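Local coordinates for protein peptidyl-tRNA hydrolase (Thermoplasma acidophilum, PDB 1RLK) that probably hydrolyses peptidyl-tRNAs that drop off the ribosome during protein synthesis, releasing an N-acyl amino acid and free tRNA, at residues A[2-7]-A[102-107]; A[76-81]-A[95-100]. All blocks are in the same frame, centred on the assembly; numbering follows the deposited sequence.

Contact 1 of 2, residues A[2-7]-A[102-107]; sequences VKKMVI and DEEEKL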
loop_
_atom_site.group_PDB
_atom_site.type_symbol
_atom_site.label_atom_id
_atom_site.label_comp_id
_atom_site.label_asym_id
_atom_site.label_seq_id
_atom_site.Cartn_x
_atom_site.Cartn_y
_atom_site.Cartn_z
ATOM N N VAL A 2 -8.832 -12.210 8.045
ATOM C CA VAL A 2 -8.263 -13.105 6.987
ATOM C C VAL A 2 -8.132 -12.358 5.643
ATOM O O VAL A 2 -7.261 -12.683 4.814
ATOM C CB VAL A 2 -9.093 -14.418 6.878
ATOM C CG1 VAL A 2 -9.069 -15.025 5.472
ATOM C CG2 VAL A 2 -8.603 -15.444 7.902
ATOM N N LYS A 3 -8.996 -11.367 5.416
ATOM C CA LYS A 3 -8.704 -10.357 4.409
ATOM C C LYS A 3 -7.819 -9.324 5.094
ATOM O O LYS A 3 -8.081 -8.941 6.230
ATOM C CB LYS A 3 -9.974 -9.711 3.855
ATOM C CG LYS A 3 -10.913 -10.673 3.126
ATOM C CD LYS A 3 -10.246 -11.354 1.926
ATOM C CE LYS A 3 -11.226 -12.239 1.157
ATOM N NZ LYS A 3 -11.210 -13.615 1.693
ATOM N N LYS A 4 -6.733 -8.939 4.433
ATOM C CA LYS A 4 -5.841 -7.905 4.934
ATOM C C LYS A 4 -5.475 -6.914 3.824
ATOM O O LYS A 4 -5.573 -7.218 2.647
ATOM C CB LYS A 4 -4.556 -8.525 5.496
ATOM C CG LYS A 4 -4.753 -9.724 6.465
ATOM C CD LYS A 4 -4.682 -9.323 7.926
ATOM C CE LYS A 4 -4.649 -10.554 8.856
ATOM N NZ LYS A 4 -3.272 -10.849 9.368
ATOM N N MET A 5 -5.062 -5.725 4.226
ATOM C CA MET A 5 -4.391 -4.779 3.346
ATOM C C MET A 5 -2.922 -4.714 3.733
ATOM O O MET A 5 -2.612 -4.846 4.895
ATOM C CB MET A 5 -5.061 -3.410 3.485
ATOM C CG MET A 5 -4.280 -2.284 2.887
ATOM S SD MET A 5 -5.167 -0.743 2.959
ATOM C CE MET A 5 -6.526 -1.114 2.052
ATOM N N VAL A 6 -2.014 -4.553 2.767
ATOM C CA VAL A 6 -0.610 -4.311 3.054
ATOM C C VAL A 6 -0.206 -2.948 2.522
ATOM O O VAL A 6 -0.596 -2.589 1.417
ATOM C CB VAL A 6 0.318 -5.343 2.359
ATOM C CG1 VAL A 6 1.783 -5.084 2.704
ATOM C CG2 VAL A 6 -0.087 -6.726 2.695
ATOM N N ILE A 7 0.593 -2.212 3.284
ATOM C CA ILE A 7 1.230 -1.017 2.771
ATOM C C ILE A 7 2.716 -1.137 2.966
ATOM O O ILE A 7 3.178 -1.383 4.073
ATOM C CB ILE A 7 0.700 0.266 3.465
ATOM C CG1 ILE A 7 -0.820 0.313 3.402
ATOM C CG2 ILE A 7 1.292 1.496 2.793
ATOM C CD1 ILE A 7 -1.499 -0.203 4.649
ATOM N N ASP A 102 -7.115 -7.891 0.216
ATOM C CA ASP A 102 -7.194 -9.175 -0.483
ATOM C C ASP A 102 -6.942 -10.334 0.489
ATOM O O ASP A 102 -6.942 -10.138 1.690
ATOM C CB ASP A 102 -6.203 -9.207 -1.656
ATOM C CG ASP A 102 -6.781 -9.909 -2.877
ATOM O OD1 ASP A 102 -7.249 -11.063 -2.732
ATOM O OD2 ASP A 102 -6.843 -9.385 -4.008
ATOM N N GLU A 103 -6.740 -11.542 -0.039
ATOM C CA GLU A 103 -6.425 -12.708 0.784
ATOM C C GLU A 103 -5.003 -12.569 1.247
ATOM O O GLU A 103 -4.108 -12.364 0.432
ATOM C CB GLU A 103 -6.556 -14.019 -0.015
ATOM C CG GLU A 103 -7.898 -14.220 -0.668
ATOM C CD GLU A 103 -8.016 -15.542 -1.405
ATOM O OE1 GLU A 103 -6.979 -16.109 -1.820
ATOM O OE2 GLU A 103 -9.164 -16.002 -1.577
ATOM N N GLU A 104 -4.790 -12.706 2.552
ATOM C CA GLU A 104 -3.451 -12.645 3.139
ATOM C C GLU A 104 -2.426 -13.565 2.461
ATOM O O GLU A 104 -1.275 -13.190 2.266
ATOM C CB GLU A 104 -3.528 -12.971 4.642
ATOM C CG GLU A 104 -2.180 -12.949 5.353
ATOM C CD GLU A 104 -2.310 -12.772 6.866
ATOM O OE1 GLU A 104 -3.259 -13.311 7.459
ATOM O OE2 GLU A 104 -1.472 -12.080 7.463
ATOM N N GLU A 105 -2.826 -14.784 2.131
ATOM C CA GLU A 105 -1.914 -15.733 1.482
ATOM C C GLU A 105 -1.422 -15.189 0.141
ATOM O O GLU A 105 -0.239 -15.335 -0.210
ATOM C CB GLU A 105 -2.597 -17.101 1.311
ATOM C CG GLU A 105 -1.948 -18.057 0.301
ATOM C CD GLU A 105 -1.221 -19.240 0.939
ATOM O OE1 GLU A 105 -1.709 -19.801 1.938
ATOM O OE2 GLU A 105 -0.157 -19.620 0.420
ATOM N N LYS A 106 -2.344 -14.581 -0.608
ATOM C CA LYS A 106 -2.024 -13.964 -1.895
ATOM C C LYS A 106 -1.066 -12.796 -1.692
ATOM O O LYS A 106 -0.020 -12.726 -2.337
ATOM C CB LYS A 106 -3.305 -13.496 -2.604
ATOM C CG LYS A 106 -3.252 -13.556 -4.110
ATOM C CD LYS A 106 -4.527 -12.976 -4.752
ATOM C CE LYS A 106 -5.708 -13.950 -4.696
ATOM N NZ LYS A 106 -7.035 -13.265 -4.914
ATOM N N LEU A 107 -1.413 -11.903 -0.763
ATOM C CA LEU A 107 -0.617 -10.723 -0.485
ATOM C C LEU A 107 0.777 -11.090 0.009
ATOM O O LEU A 107 1.738 -10.448 -0.352
ATOM C CB LEU A 107 -1.328 -9.799 0.516
ATOM C CG LEU A 107 -2.621 -9.174 -0.022
ATOM C CD1 LEU A 107 -3.418 -8.497 1.063
ATOM C CD2 LEU A 107 -2.297 -8.165 -1.124
#

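Contact 2 of 2, residues A[76-81]-A[95-100]; sequences IVNEIV and TCIGLG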
loop_
_atom_site.group_PDB
_atom_site.type_symbol
_atom_site.label_atom_id
_atom_site.label_comp_id
_atom_site.label_asym_id
_atom_site.label_seq_id
_atom_site.Cartn_x
_atom_site.Cartn_y
_atom_site.Cartn_z
ATOM N N ILE A 76 -4.286 -7.553 -8.289
ATOM C CA ILE A 76 -4.526 -7.028 -6.953
ATOM C C ILE A 76 -4.564 -5.506 -7.011
ATOM O O ILE A 76 -3.670 -4.857 -7.583
ATOM C CB ILE A 76 -3.440 -7.524 -5.971
ATOM C CG1 ILE A 76 -3.563 -9.047 -5.781
ATOM C CG2 ILE A 76 -3.562 -6.807 -4.620
ATOM C CD1 ILE A 76 -2.362 -9.706 -5.097
ATOM N N VAL A 77 -5.595 -4.941 -6.391
ATOM C CA VAL A 77 -5.699 -3.485 -6.243
ATOM C C VAL A 77 -4.458 -2.942 -5.571
ATOM O O VAL A 77 -4.011 -3.462 -4.541
ATOM C CB VAL A 77 -6.945 -3.084 -5.413
ATOM C CG1 VAL A 77 -6.912 -1.579 -5.062
ATOM C CG2 VAL A 77 -8.220 -3.455 -6.157
ATOM N N ASN A 78 -3.889 -1.889 -6.148
ATOM C CA ASN A 78 -2.704 -1.257 -5.585
ATOM C C ASN A 78 -2.619 0.208 -5.940
ATOM O O ASN A 78 -3.127 0.630 -6.991
ATOM C CB ASN A 78 -1.444 -1.984 -6.055
ATOM C CG ASN A 78 -1.209 -1.843 -7.559
ATOM O OD1 ASN A 78 -0.466 -0.963 -7.992
ATOM N ND2 ASN A 78 -1.839 -2.718 -8.354
ATOM N N GLU A 79 -1.978 0.989 -5.077
ATOM C CA GLU A 79 -1.815 2.412 -5.320
ATOM C C GLU A 79 -0.450 2.856 -4.868
ATOM O O GLU A 79 -0.110 2.739 -3.681
ATOM C CB GLU A 79 -2.882 3.208 -4.565
ATOM C CG GLU A 79 -2.800 4.708 -4.786
ATOM C CD GLU A 79 -3.307 5.159 -6.152
ATOM O OE1 GLU A 79 -3.886 4.339 -6.934
ATOM O OE2 GLU A 79 -3.145 6.362 -6.412
ATOM N N ILE A 80 0.340 3.356 -5.816
ATOM C CA ILE A 80 1.565 4.052 -5.519
ATOM C C ILE A 80 1.220 5.449 -5.002
ATOM O O ILE A 80 0.426 6.167 -5.608
ATOM C CB ILE A 80 2.456 4.123 -6.777
ATOM C CG1 ILE A 80 3.136 2.768 -6.979
ATOM C CG2 ILE A 80 3.491 5.242 -6.656
ATOM C CD1 ILE A 80 3.831 2.613 -8.302
ATOM N N VAL A 81 1.832 5.824 -3.887
ATOM C CA VAL A 81 1.523 7.067 -3.228
ATOM C C VAL A 81 2.697 8.007 -3.394
ATOM O O VAL A 81 3.848 7.609 -3.217
ATOM C CB VAL A 81 1.203 6.828 -1.733
ATOM C CG1 VAL A 81 1.236 8.141 -0.947
ATOM C CG2 VAL A 81 -0.148 6.146 -1.606
ATOM N N THR A 95 6.446 7.454 -2.019
ATOM C CA THR A 95 6.726 7.151 -0.607
ATOM C C THR A 95 6.383 5.721 -0.227
ATOM O O THR A 95 7.045 5.134 0.616
ATOM C CB THR A 95 5.929 8.104 0.329
ATOM O OG1 THR A 95 4.524 8.102 -0.001
ATOM C CG2 THR A 95 6.362 9.524 0.131
ATOM N N CYS A 96 5.323 5.181 -0.803
ATOM C CA CYS A 96 4.822 3.876 -0.423
ATOM C C CYS A 96 3.862 3.324 -1.454
ATOM O O CYS A 96 3.521 4.002 -2.420
ATOM C CB CYS A 96 4.144 3.966 0.951
ATOM S SG CYS A 96 2.656 4.985 0.979
ATOM N N ILE A 97 3.450 2.072 -1.280
ATOM C CA ILE A 97 2.443 1.467 -2.141
ATOM C C ILE A 97 1.464 0.655 -1.304
ATOM O O ILE A 97 1.873 -0.129 -0.447
ATOM C CB ILE A 97 3.091 0.606 -3.254
ATOM C CG1 ILE A 97 2.029 0.019 -4.169
ATOM C CG2 ILE A 97 3.951 -0.512 -2.681
ATOM C CD1 ILE A 97 2.609 -0.647 -5.409
ATOM N N GLY A 98 0.177 0.874 -1.523
ATOM C CA GLY A 98 -0.863 0.089 -0.876
ATOM C C GLY A 98 -1.321 -1.069 -1.744
ATOM O O GLY A 98 -1.346 -0.964 -2.981
ATOM N N LEU A 99 -1.685 -2.172 -1.100
ATOM C CA LEU A 99 -2.208 -3.358 -1.776
ATOM C C LEU A 99 -3.441 -3.888 -1.067
ATOM O O LEU A 99 -3.432 -4.073 0.155
ATOM C CB LEU A 99 -1.187 -4.500 -1.812
ATOM C CG LEU A 99 0.280 -4.233 -2.057
ATOM C CD1 LEU A 99 1.052 -5.503 -1.778
ATOM C CD2 LEU A 99 0.506 -3.789 -3.503
ATOM N N GLY A 100 -4.484 -4.179 -1.834
ATOM C CA GLY A 100 -5.662 -4.842 -1.306
ATOM C C GLY A 100 -6.783 -3.879 -0.965
ATOM O O GLY A 100 -6.798 -2.752 -1.476
#

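Contact 1 of 2, residues A[2-7]-A[102-107]
K4 and D102 pair as antiparallel neighbours through two backbone bonds, K4 N to D102 O at 3.0 Å and D102 N back to K4 O, joining strand 3-10 to the end of strand 94-103 in the mixed sheet. The contact is close-packed just beyond this pair, on the sheet face where V6 lies. There L107, in the first turn of helix 104-111, puts CD1 3.0 Å from K4 O, while its CB rests 4.0 Å from V6 CG2. The other end is looser. E104 N reaches V2 O only by a weak bond, and K3 runs beside E103, the N-cap residue of the helix, with NZ 4.5 Å from OE2, too far for a salt bridge. On the more open side, K4 bends at chi2 (-98°) and brings NZ above the carboxylate plane of E104, 2.9 Å from OE2, with a weaker bond to OE1. D102 OD1 takes E103 N with its anti lone pair and K106 NZ on its syn side, 30° out of the carboxylate plane. Two ion pairs thus lie at the helix start, and with both donors on OD1, D102 is likely to favour its ionised form.

Contact 2 of 2, residues A[76-81]-A[95-100]
T95 opens the run against V81, its N donating to V81 O at 2.9 Å, while OG1 lies 3.4 Å from V81 CG1 and is hydrogen-bonded to Q23 of helix 17-38. At C96 the backbone O accepts V81 N, and SG, held between the backbone N and the carbonyl carbon (chi1 65°), sits 3.6 Å from V81 CB. I97 turns to the face shared with N78 and I80: its CG1 passes over E79 O, and its CD1 meets I80 CG1 at 3.8 Å. These strands form a beta hairpin, 78-82 with 94-103, in which 78-82 is the outermost strand of the mixed four-stranded sheet; helix 61-74 packs on the I97 and L99 face and helix 17-38 on the V81 face. G98 exchanges two backbone bonds with E79, whose carboxylate forms a salt bridge with R34 of helix 17-38. Opposite L99, whose CD2 touches N78 CB at 3.7 Å, the N78 amide is locked: ND2 donates to I76 O, which lies in the amide plane, and also to D72, while OD1 accepts from K68. Replacing N78 with an alanine would probably leave the I76 carbonyl without this donor and K68 and D72 without their amide partner. G100, whose positive phi (98°) would jam a CB against the preceding carbonyl, gives its N to V77 O at 2.8 Å, and its own O lies 3.8 Å from V77 CG1.

Overall arrangement
Strand 94-103 serves both contacts: contact 2 pairs 95-100 with 76-81, and contact 1 pairs the end of the same strand and the following helix with 2-7. Their centres lie about 12 Å apart, and along the chain contact 2 is nested inside the loop closed by contact 1. The two meet directly where V6 O and L99 N, 2.8 Å apart, probably hydrogen-bond, so strand 3-10 flanks 94-103 on one edge and 78-82 flanks it on the other. D102 OD2 also packs on I76 CG1, at 3.7 Å. The centre of contact 2 lies about 3 Å from the centre of the chain, that of the partly buried contact 1 about 11 Å.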